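VirX1 (PDB 6QGM) probably acts as a flavin-dependent viral halogenase that iodinates a diverse range of substrates. Local coordinates at residues C273-N278 / S410-T415. Numbering follows the deposited sequence.
Sequences CHAMKN and SMRTDT
Thr415 reaches the turn after strand 270-275 through its hydroxyl, OG1 donating to Lys277 O at 2.7 Å in the carbonyl plane. Its chi1 of 67° sets OG1 between the backbone N and carbonyl carbon and leaves CG2 beside the N, where the methyl packs 3.8 Å from Lys277 CB; the two side chains cross at about a right angle. The same Thr415 side chain caps a backbone N of helix 416-424, tying that helix start to the turn.

Arg412, whose CB points toward the strand end, is bent at chi3 (62°), which brings its guanidinium up to Ala275 O and Met276 O. Ala275 O lies at its edge, in plane and 3.2 Å from NH1, while Met276 O approaches obliquely. The group's rotation is held at its NE-NH2 edge, where Asp414 meets it side-on, OD2 taking NE at 3.1 Å and OD1 taking NH2 at 2.9 Å, both through syn lone pairs. Asn83 O accepts from NH1, and Trp418 adds a cation-pi contact. Ser410 OG accepts from Arg412 N at 3.0 Å, closing an ST turn at the root of the arginine.

The arrangement exemplifies an N-capped helix start joined to a beta-hairpin turn, here linking strands 270-275 and 279-285.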
loop_
_atom_site.group_PDB
_atom_site.type_symbol
_atom_site.label_atom_id
_atom_site.label_comp_id
_atom_site.label_asym_id
_atom_site.label_seq_id
_atom_site.Cartn_x
_atom_site.Cartn_y
_atom_site.Cartn_z
ATOM N N CYS B 273 24.583 9.254 -23.234
ATOM C CA CYS B 273 24.403 7.788 -23.296
ATOM C C CYS B 273 23.915 7.445 -24.696
ATOM O O CYS B 273 22.785 7.792 -25.037
ATOM C CB CYS B 273 23.427 7.343 -22.217
ATOM S SG CYS B 273 23.898 7.934 -20.569
ATOM N N HIS B 274 24.787 6.839 -25.486
ATOM C CA HIS B 274 24.557 6.500 -26.909
ATOM C C HIS B 274 24.224 5.009 -27.018
ATOM O O HIS B 274 25.131 4.197 -26.794
ATOM C CB HIS B 274 25.789 6.849 -27.736
ATOM C CG HIS B 274 25.542 6.719 -29.191
ATOM N ND1 HIS B 274 25.391 7.805 -29.991
ATOM C CD2 HIS B 274 25.393 5.636 -29.980
ATOM C CE1 HIS B 274 25.192 7.414 -31.236
ATOM N NE2 HIS B 274 25.168 6.090 -31.248
ATOM N N ALA B 275 22.980 4.657 -27.347
ATOM C CA ALA B 275 22.553 3.249 -27.497
ATOM C C ALA B 275 23.228 2.658 -28.737
ATOM O O ALA B 275 23.178 3.307 -29.807
ATOM C CB ALA B 275 21.063 3.155 -27.585
ATOM N N MET B 276 23.840 1.483 -28.576
ATOM C CA MET B 276 24.605 0.742 -29.616
ATOM C C MET B 276 23.844 -0.537 -29.974
ATOM O O MET B 276 22.667 -0.639 -29.568
ATOM C CB MET B 276 26.001 0.392 -29.097
ATOM C CG MET B 276 26.757 1.597 -28.588
ATOM S SD MET B 276 27.699 2.373 -29.877
ATOM C CE MET B 276 29.105 1.256 -29.966
ATOM N N LYS B 277 24.468 -1.473 -30.698
ATOM C CA LYS B 277 23.781 -2.700 -31.195
ATOM C C LYS B 277 23.491 -3.660 -30.032
ATOM O O LYS B 277 22.438 -4.315 -30.087
ATOM C CB LYS B 277 24.592 -3.375 -32.311
ATOM C CG LYS B 277 24.614 -2.604 -33.626
ATOM C CD LYS B 277 25.634 -3.084 -34.625
ATOM C CE LYS B 277 25.223 -2.756 -36.048
ATOM N NZ LYS B 277 26.296 -3.078 -37.018
ATOM N N ASN B 278 24.371 -3.711 -29.022
ATOM C CA ASN B 278 24.333 -4.709 -27.918
ATOM C C ASN B 278 24.494 -4.033 -26.557
ATOM O O ASN B 278 24.879 -4.738 -25.607
ATOM C CB ASN B 278 25.404 -5.794 -28.094
ATOM C CG ASN B 278 25.381 -6.392 -29.479
ATOM O OD1 ASN B 278 24.523 -7.210 -29.799
ATOM N ND2 ASN B 278 26.307 -5.957 -30.308
ATOM N N SER B 410 11.857 1.208 -25.319
ATOM C CA SER B 410 12.505 1.604 -26.595
ATOM C C SER B 410 11.678 1.085 -27.772
ATOM O O SER B 410 10.950 0.074 -27.598
ATOM C CB SER B 410 13.915 1.122 -26.680
ATOM O OG SER B 410 14.456 1.405 -27.962
ATOM N N MET B 411 11.789 1.752 -28.924
ATOM C CA MET B 411 11.172 1.300 -30.199
ATOM C C MET B 411 12.134 0.357 -30.933
ATOM O O MET B 411 11.675 -0.328 -31.865
ATOM C CB MET B 411 10.810 2.477 -31.107
ATOM C CG MET B 411 9.792 3.385 -30.463
ATOM S SD MET B 411 9.155 4.655 -31.579
ATOM C CE MET B 411 8.225 3.633 -32.720
ATOM N N ARG B 412 13.404 0.296 -30.516
ATOM C CA ARG B 412 14.465 -0.465 -31.225
ATOM C C ARG B 412 14.162 -1.966 -31.205
ATOM O O ARG B 412 13.958 -2.545 -30.123
ATOM C CB ARG B 412 15.828 -0.183 -30.600
ATOM C CG ARG B 412 16.257 1.261 -30.782
ATOM C CD ARG B 412 17.701 1.463 -30.402
ATOM N NE ARG B 412 18.579 0.664 -31.248
ATOM C CZ ARG B 412 19.882 0.809 -31.331
ATOM N NH1 ARG B 412 20.490 1.738 -30.629
ATOM N NH2 ARG B 412 20.569 0.015 -32.121
ATOM N N THR B 413 14.137 -2.573 -32.391
ATOM C CA THR B 413 14.084 -4.034 -32.615
ATOM C C THR B 413 15.048 -4.380 -33.746
ATOM O O THR B 413 14.858 -5.420 -34.369
ATOM C CB THR B 413 12.646 -4.455 -32.924
ATOM O OG1 THR B 413 12.278 -3.827 -34.145
ATOM C CG2 THR B 413 11.647 -4.039 -31.876
ATOM N N ASP B 414 16.080 -3.571 -33.962
ATOM C CA ASP B 414 16.952 -3.641 -35.168
ATOM C C ASP B 414 18.070 -4.686 -34.973
ATOM O O ASP B 414 18.680 -5.080 -35.973
ATOM C CB ASP B 414 17.504 -2.258 -35.525
ATOM C CG ASP B 414 18.109 -1.537 -34.344
ATOM O OD1 ASP B 414 19.323 -1.563 -34.224
ATOM O OD2 ASP B 414 17.357 -0.974 -33.560
ATOM N N THR B 415 18.341 -5.119 -33.744
ATOM C CA THR B 415 19.306 -6.199 -33.440
ATOM C C THR B 415 18.645 -7.200 -32.506
ATOM O O THR B 415 17.607 -6.901 -31.907
ATOM C CB THR B 415 20.584 -5.647 -32.815
ATOM O OG1 THR B 415 20.281 -5.121 -31.528
ATOM C CG2 THR B 415 21.219 -4.559 -33.649
#